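Local coordinates for arylalkylamine N-Acetyltransferase 2 (Aedes aegypti, PDB 4FD5), which probably transfers acyl groups from coenzyme A thioesters to the amines of arylalkylamines such as dopamine and serotonin, as a GNAT-fold N-acyltransferase, at residues D33-N41 and I204-E212; K110-I119 and K188-Y196. One frame throughout, in Å; residues are numbered along the deposited sequence.

Contact 1. Residues D33-N41 and I204-E212; sequences DEPLNKAVN and IFVVDPPHE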
# COMPACT_ATOMS: atom_id res chain seq x y z
N ASP A 33 6.46 -9.53 -5.77
CA ASP A 33 6.92 -8.57 -6.78
C ASP A 33 7.12 -7.15 -6.21
O ASP A 33 7.78 -6.31 -6.81
CB ASP A 33 5.88 -8.53 -7.90
CG ASP A 33 6.44 -8.04 -9.21
OD1 ASP A 33 7.63 -8.29 -9.50
OD2 ASP A 33 5.67 -7.41 -9.96
N GLU A 34 6.52 -6.89 -5.05
CA GLU A 34 6.61 -5.58 -4.41
C GLU A 34 8.09 -5.26 -4.14
O GLU A 34 8.85 -6.13 -3.70
CB GLU A 34 5.79 -5.63 -3.11
CG GLU A 34 5.42 -4.29 -2.51
CD GLU A 34 6.49 -3.75 -1.59
OE1 GLU A 34 7.38 -4.53 -1.21
OE2 GLU A 34 6.42 -2.56 -1.23
N PRO A 35 8.54 -4.03 -4.46
CA PRO A 35 9.98 -3.73 -4.42
C PRO A 35 10.71 -4.13 -3.13
O PRO A 35 11.78 -4.76 -3.22
CB PRO A 35 10.02 -2.20 -4.59
CG PRO A 35 8.77 -1.88 -5.35
CD PRO A 35 7.73 -2.86 -4.87
N LEU A 36 10.19 -3.76 -1.97
CA LEU A 36 10.86 -4.09 -0.70
C LEU A 36 10.78 -5.58 -0.36
O LEU A 36 11.78 -6.18 0.04
CB LEU A 36 10.31 -3.26 0.46
CG LEU A 36 10.36 -1.74 0.26
CD1 LEU A 36 9.94 -1.06 1.54
CD2 LEU A 36 11.76 -1.29 -0.17
N ASN A 37 9.60 -6.17 -0.52
CA ASN A 37 9.45 -7.60 -0.31
C ASN A 37 10.45 -8.37 -1.14
O ASN A 37 11.09 -9.31 -0.66
CB ASN A 37 8.03 -8.04 -0.69
CG ASN A 37 6.97 -7.48 0.22
OD1 ASN A 37 7.28 -6.86 1.23
ND2 ASN A 37 5.72 -7.72 -0.13
N LYS A 38 10.60 -7.97 -2.40
CA LYS A 38 11.52 -8.67 -3.29
C LYS A 38 12.97 -8.45 -2.86
O LYS A 38 13.78 -9.38 -2.87
CB LYS A 38 11.31 -8.21 -4.74
CG LYS A 38 12.12 -9.02 -5.74
CD LYS A 38 12.01 -8.46 -7.14
CE LYS A 38 10.62 -8.66 -7.71
NZ LYS A 38 10.61 -8.42 -9.18
N ALA A 39 13.30 -7.21 -2.49
CA ALA A 39 14.66 -6.89 -2.05
C ALA A 39 15.17 -7.77 -0.90
O ALA A 39 16.35 -8.12 -0.85
CB ALA A 39 14.76 -5.41 -1.68
N VAL A 40 14.29 -8.12 0.04
CA VAL A 40 14.72 -8.91 1.19
C VAL A 40 14.23 -10.36 1.15
O VAL A 40 14.23 -11.05 2.18
CB VAL A 40 14.37 -8.24 2.52
CG1 VAL A 40 15.14 -6.92 2.66
CG2 VAL A 40 12.87 -8.02 2.63
N ASN A 41 13.81 -10.81 -0.03
CA ASN A 41 13.39 -12.19 -0.22
C ASN A 41 12.34 -12.61 0.79
O ASN A 41 12.41 -13.69 1.37
CB ASN A 41 14.61 -13.12 -0.15
CG ASN A 41 15.67 -12.76 -1.16
OD1 ASN A 41 15.48 -12.94 -2.36
ND2 ASN A 41 16.80 -12.25 -0.68
N ILE A 204 20.36 -1.71 2.88
CA ILE A 204 19.39 -2.61 3.50
C ILE A 204 18.46 -3.20 2.44
O ILE A 204 18.12 -4.39 2.49
CB ILE A 204 18.59 -1.91 4.63
CG1 ILE A 204 19.51 -1.59 5.82
CG2 ILE A 204 17.42 -2.79 5.07
CD1 ILE A 204 18.86 -0.76 6.92
N PHE A 205 18.05 -2.36 1.49
CA PHE A 205 17.20 -2.80 0.38
C PHE A 205 17.89 -2.55 -0.95
O PHE A 205 18.00 -1.41 -1.39
CB PHE A 205 15.85 -2.06 0.39
CG PHE A 205 15.04 -2.31 1.62
CD1 PHE A 205 14.42 -3.53 1.81
CD2 PHE A 205 14.88 -1.32 2.57
CE1 PHE A 205 13.67 -3.77 2.95
CE2 PHE A 205 14.13 -1.55 3.72
CZ PHE A 205 13.53 -2.77 3.90
N VAL A 206 18.34 -3.62 -1.58
CA VAL A 206 18.84 -3.52 -2.94
C VAL A 206 17.66 -3.85 -3.83
O VAL A 206 17.25 -5.00 -3.91
CB VAL A 206 20.00 -4.51 -3.20
CG1 VAL A 206 20.43 -4.46 -4.67
CG2 VAL A 206 21.17 -4.22 -2.28
N VAL A 207 17.11 -2.82 -4.46
CA VAL A 207 15.86 -2.96 -5.21
C VAL A 207 16.08 -2.95 -6.72
O VAL A 207 16.95 -2.24 -7.23
CB VAL A 207 14.85 -1.84 -4.85
CG1 VAL A 207 14.68 -1.75 -3.34
CG2 VAL A 207 15.31 -0.51 -5.42
N ASP A 208 15.26 -3.72 -7.43
CA ASP A 208 15.38 -3.80 -8.87
C ASP A 208 14.92 -2.51 -9.53
O ASP A 208 14.03 -1.83 -9.03
CB ASP A 208 14.56 -4.97 -9.42
CG ASP A 208 15.12 -6.32 -9.00
OD1 ASP A 208 16.24 -6.36 -8.47
OD2 ASP A 208 14.43 -7.34 -9.22
N PRO A 209 15.54 -2.16 -10.66
CA PRO A 209 15.03 -1.04 -11.45
C PRO A 209 13.60 -1.38 -11.89
O PRO A 209 13.30 -2.56 -12.07
CB PRO A 209 15.97 -1.01 -12.66
CG PRO A 209 17.23 -1.66 -12.18
CD PRO A 209 16.78 -2.72 -11.22
N PRO A 210 12.74 -0.36 -12.05
CA PRO A 210 13.01 1.08 -12.00
C PRO A 210 12.79 1.73 -10.64
O PRO A 210 12.68 2.95 -10.55
CB PRO A 210 11.96 1.64 -12.96
CG PRO A 210 10.78 0.75 -12.71
CD PRO A 210 11.35 -0.63 -12.47
N HIS A 211 12.73 0.93 -9.58
CA HIS A 211 12.40 1.46 -8.27
C HIS A 211 13.61 2.15 -7.69
O HIS A 211 14.72 1.65 -7.79
CB HIS A 211 11.86 0.35 -7.38
CG HIS A 211 10.77 -0.43 -8.04
ND1 HIS A 211 9.57 0.15 -8.40
CD2 HIS A 211 10.71 -1.71 -8.45
CE1 HIS A 211 8.81 -0.76 -8.99
NE2 HIS A 211 9.48 -1.90 -9.03
N GLU A 212 13.39 3.34 -7.13
CA GLU A 212 14.49 4.18 -6.69
C GLU A 212 14.29 4.74 -5.29
O GLU A 212 15.24 4.83 -4.50
CB GLU A 212 14.66 5.32 -7.68
CG GLU A 212 16.07 5.85 -7.79
CD GLU A 212 16.27 6.65 -9.06
OE1 GLU A 212 17.09 6.23 -9.90
OE2 GLU A 212 15.60 7.70 -9.21
O HOH W 1 13.12 -5.12 -5.66
O HOH W 2 18.38 -6.14 -0.35
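Pro35 sets its CG squarely over the His211 imidazole, 3.5 Å from the ring centroid and 4° off the ring normal, a CH-pi contact at the first turn of helix 35-39. Pro210 CD covers the opposite face, and ND1 accepts a hydrogen bond from the backbone N of Ala174, which holds the ring's rotation. The other tight patch surrounds Phe205. Leu36 CD2 lies over one face, 4.1 Å from the Phe205 centroid, and Ile204 CG2 backs the other; Ala39 CB reaches the ring edge, while Val40 CG1 comes obliquely to within 3.5 Å of Phe205 CE1. Ala39 CB also touches Val207 CG1 and lies 3.4 Å from Val206 O. Phe205 also packs on helix 103-116.

Towards solvent the contact is looser and polar. Lys38, bent at its third torsion (-69°), bonds Asp33 OD1 from NZ at 3.0 Å, but Asp208 OD2 lies 4.0 Å from Lys38 NZ, a long salt bridge. One water donates to Pro35 O and accepts from Asp208 N; another links Ala39 O to Val206 N.

With no direct hydrogen bond between 33-41 and 204-212, ring packing holds the short helix against this irregular loop; the polar links across are two waters and one long salt bridge from Lys38, whose closer partner, Asp33, is on its own segment.

Contact 2. Residues K110-I119 and K188-Y196; sequences KLLYEQNLKI and KCEINYTDY
Leu111 lays its CD1 methyl over the centre of the Tyr196 ring, 3.8 Å from the centroid and 13° off the normal. With CG anti to the backbone N (chi1 171°), its two methyls split between two tyrosines: CD1 takes the Tyr196 face, and Leu111 CD2 meets the edge of Tyr193 at CE1, 4.3 Å away. The phenol of Tyr196 runs back past Leu111 to the next residue on this side of the helix, where its OH donates to Glu114 OE1 at 2.9 Å. That oxygen is met on the syn side, somewhat out of the carboxylate plane, and the carboxylate stands steeply to the ring. Lys110 NZ makes a salt bridge to Glu114 OE2 at 3.0 Å from above the carboxylate plane, so each carboxylate oxygen has its own donor.

One turn on from Leu111, Gln115 folds at its second torsion and lays its amide across Ile191. Gln115 OE1 sits 3.3 Å from Cys189 SG, and Gln115 NE2 is 3.8 Å from Ile191 CD1. The aliphatic part of Lys118 lies alongside the same sulfur. Beyond the helix, Ile119 packs CG2 near Cys189 CB and turns CD1 to Lys188 CB, at a classic beta bulge where Lys188 and Cys189 both face Ile216.

Helix 103-116 thus covers strand 186-192, an outermost strand of the GNAT sheet; the local axes of 110-116 and 189-192 come within 9.6 Å at 137°. The Gln115 amide, Ile191 and Cys189 meet in the middle, with Leu111 on the tyrosines at one end, whereas the Lys110-Glu114-Tyr196 chain probably steadies the carboxylate's negative charge and holds the Tyr196 hydroxyl in place just after the 3-10 turn.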
# COMPACT_ATOMS: atom_id res chain seq x y z
N LYS A 110 10.32 -1.32 9.91
CA LYS A 110 11.18 -0.29 10.46
C LYS A 110 11.36 0.90 9.52
O LYS A 110 11.24 2.05 9.95
CB LYS A 110 12.54 -0.89 10.82
CG LYS A 110 13.48 0.07 11.54
CD LYS A 110 14.73 -0.68 12.03
CE LYS A 110 15.95 0.23 12.08
NZ LYS A 110 15.86 1.31 13.11
N LEU A 111 11.64 0.64 8.24
CA LEU A 111 11.80 1.76 7.31
C LEU A 111 10.52 2.59 7.24
O LEU A 111 10.56 3.84 7.32
CB LEU A 111 12.19 1.27 5.92
CG LEU A 111 12.18 2.34 4.83
CD1 LEU A 111 13.16 3.50 5.14
CD2 LEU A 111 12.49 1.70 3.49
N LEU A 112 9.38 1.91 7.11
CA LEU A 112 8.13 2.67 6.97
C LEU A 112 7.79 3.46 8.25
O LEU A 112 7.38 4.63 8.19
CB LEU A 112 6.98 1.75 6.56
CG LEU A 112 7.21 1.01 5.25
CD1 LEU A 112 6.22 -0.14 5.13
CD2 LEU A 112 7.09 1.97 4.07
N TYR A 113 8.00 2.84 9.41
CA TYR A 113 7.81 3.54 10.69
C TYR A 113 8.69 4.79 10.81
O TYR A 113 8.23 5.90 11.14
CB TYR A 113 8.09 2.56 11.83
CG TYR A 113 8.12 3.21 13.20
CD1 TYR A 113 6.94 3.50 13.87
CD2 TYR A 113 9.33 3.52 13.81
CE1 TYR A 113 6.96 4.09 15.11
CE2 TYR A 113 9.36 4.11 15.05
CZ TYR A 113 8.17 4.40 15.69
OH TYR A 113 8.21 4.99 16.94
N GLU A 114 9.97 4.61 10.53
CA GLU A 114 10.93 5.69 10.61
C GLU A 114 10.56 6.84 9.70
O GLU A 114 10.64 8.00 10.11
CB GLU A 114 12.31 5.20 10.21
CG GLU A 114 12.94 4.28 11.19
CD GLU A 114 14.32 3.89 10.72
OE1 GLU A 114 14.49 3.66 9.50
OE2 GLU A 114 15.23 3.83 11.57
N GLN A 115 10.18 6.54 8.46
CA GLN A 115 9.87 7.64 7.55
C GLN A 115 8.61 8.35 7.99
O GLN A 115 8.53 9.58 7.93
CB GLN A 115 9.77 7.14 6.11
CG GLN A 115 11.11 6.71 5.55
CD GLN A 115 12.09 7.87 5.48
OE1 GLN A 115 11.85 8.85 4.77
NE2 GLN A 115 13.18 7.77 6.22
N ASN A 116 7.63 7.58 8.47
CA ASN A 116 6.40 8.20 8.96
C ASN A 116 6.58 9.10 10.18
O ASN A 116 5.75 9.98 10.43
CB ASN A 116 5.32 7.14 9.21
CG ASN A 116 4.51 6.85 7.97
OD1 ASN A 116 3.67 7.66 7.58
ND2 ASN A 116 4.75 5.71 7.34
N LEU A 117 7.64 8.88 10.95
CA LEU A 117 7.94 9.82 12.05
C LEU A 117 8.29 11.25 11.61
O LEU A 117 8.29 12.17 12.43
CB LEU A 117 9.08 9.29 12.92
CG LEU A 117 8.79 8.06 13.77
CD1 LEU A 117 10.07 7.64 14.52
CD2 LEU A 117 7.66 8.33 14.74
N LYS A 118 8.60 11.43 10.34
CA LYS A 118 9.17 12.71 9.91
C LYS A 118 8.10 13.70 9.47
O LYS A 118 8.39 14.86 9.19
CB LYS A 118 10.17 12.47 8.78
CG LYS A 118 11.29 11.54 9.20
CD LYS A 118 12.22 11.23 8.05
CE LYS A 118 12.71 12.51 7.40
NZ LYS A 118 13.89 12.27 6.50
N ILE A 119 6.86 13.22 9.41
CA ILE A 119 5.73 14.08 9.07
C ILE A 119 4.54 13.78 9.98
O ILE A 119 4.44 12.71 10.55
CB ILE A 119 5.29 13.89 7.60
CG1 ILE A 119 4.85 12.44 7.35
CG2 ILE A 119 6.39 14.34 6.63
CD1 ILE A 119 4.54 12.12 5.90
N LYS A 188 5.50 14.21 0.34
CA LYS A 188 5.74 14.87 1.61
C LYS A 188 7.07 14.41 2.21
O LYS A 188 7.72 15.17 2.93
CB LYS A 188 4.60 14.60 2.60
CG LYS A 188 3.25 15.04 2.09
CD LYS A 188 3.31 16.48 1.57
CE LYS A 188 2.51 17.43 2.46
NZ LYS A 188 2.69 18.85 2.03
N CYS A 189 7.46 13.17 1.91
CA CYS A 189 8.70 12.63 2.49
C CYS A 189 9.28 11.66 1.47
O CYS A 189 8.53 10.98 0.80
CB CYS A 189 8.39 11.90 3.81
SG CYS A 189 9.82 11.44 4.80
N GLU A 190 10.60 11.60 1.32
CA GLU A 190 11.16 10.62 0.38
C GLU A 190 12.55 10.17 0.80
O GLU A 190 13.27 10.90 1.47
CB GLU A 190 11.18 11.16 -1.04
CG GLU A 190 12.12 12.31 -1.29
CD GLU A 190 12.01 12.84 -2.71
OE1 GLU A 190 11.12 12.37 -3.46
OE2 GLU A 190 12.80 13.73 -3.08
N ILE A 191 12.90 8.95 0.40
CA ILE A 191 14.25 8.43 0.67
C ILE A 191 14.72 7.50 -0.45
O ILE A 191 13.94 6.69 -0.98
CB ILE A 191 14.33 7.73 2.05
CG1 ILE A 191 15.78 7.34 2.38
CG2 ILE A 191 13.41 6.51 2.10
CD1 ILE A 191 15.94 6.76 3.77
N ASN A 192 15.98 7.66 -0.85
CA ASN A 192 16.58 6.81 -1.87
C ASN A 192 17.05 5.52 -1.24
O ASN A 192 17.74 5.56 -0.22
CB ASN A 192 17.79 7.50 -2.51
CG ASN A 192 17.41 8.71 -3.33
OD1 ASN A 192 16.51 8.66 -4.16
ND2 ASN A 192 18.13 9.81 -3.12
N TYR A 193 16.69 4.40 -1.84
CA TYR A 193 17.08 3.09 -1.32
C TYR A 193 18.60 2.95 -1.29
O TYR A 193 19.16 2.29 -0.42
CB TYR A 193 16.45 1.98 -2.15
CG TYR A 193 14.94 1.97 -2.08
CD1 TYR A 193 14.31 2.03 -0.85
CD2 TYR A 193 14.17 1.92 -3.22
CE1 TYR A 193 12.93 2.03 -0.76
CE2 TYR A 193 12.80 1.92 -3.14
CZ TYR A 193 12.19 1.98 -1.91
OH TYR A 193 10.82 1.99 -1.81
N THR A 194 19.29 3.60 -2.22
CA THR A 194 20.74 3.49 -2.24
C THR A 194 21.40 4.24 -1.09
O THR A 194 22.58 4.05 -0.82
CB THR A 194 21.36 3.94 -3.57
OG1 THR A 194 20.86 5.24 -3.91
CG2 THR A 194 21.01 2.96 -4.68
N ASP A 195 20.63 5.10 -0.41
CA ASP A 195 21.17 5.91 0.68
C ASP A 195 20.79 5.35 2.05
O ASP A 195 21.16 5.91 3.08
CB ASP A 195 20.68 7.36 0.59
CG ASP A 195 21.10 8.05 -0.69
OD1 ASP A 195 22.16 7.71 -1.26
OD2 ASP A 195 20.36 8.95 -1.13
N TYR A 196 20.02 4.26 2.07
CA TYR A 196 19.52 3.73 3.33
C TYR A 196 20.35 2.51 3.74
O TYR A 196 20.15 1.42 3.21
CB TYR A 196 18.03 3.37 3.18
CG TYR A 196 17.36 2.87 4.44
CD1 TYR A 196 17.30 3.67 5.57
CD2 TYR A 196 16.78 1.60 4.49
CE1 TYR A 196 16.68 3.22 6.72
CE2 TYR A 196 16.15 1.15 5.64
CZ TYR A 196 16.11 1.96 6.75
OH TYR A 196 15.50 1.52 7.90

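How the contacts relate
Along the chain the order is 33-41, 110-119, 188-196, 204-212, so contact 1 brackets contact 2. Their centres lie about 15 Å apart, each about 15 Å from the centre of the chain. Segment 188-196 holds the end of strand 186-192 and the start of the connection to its antiparallel neighbour 213-220, and 204-212 its last part; probable backbone hydrogen bonds join them, Tyr193 N with Glu212 O and Ile204 N with Tyr196 O. Tyr193 sits at the junction, touching Leu36 and Val207 of contact 1, and its OH bonds Thr172 O. Phe205 likewise meets Leu111. Helix 103-116 thus lies on the edge strand of the GNAT sheet, and helix 35-39 on the connection that follows it.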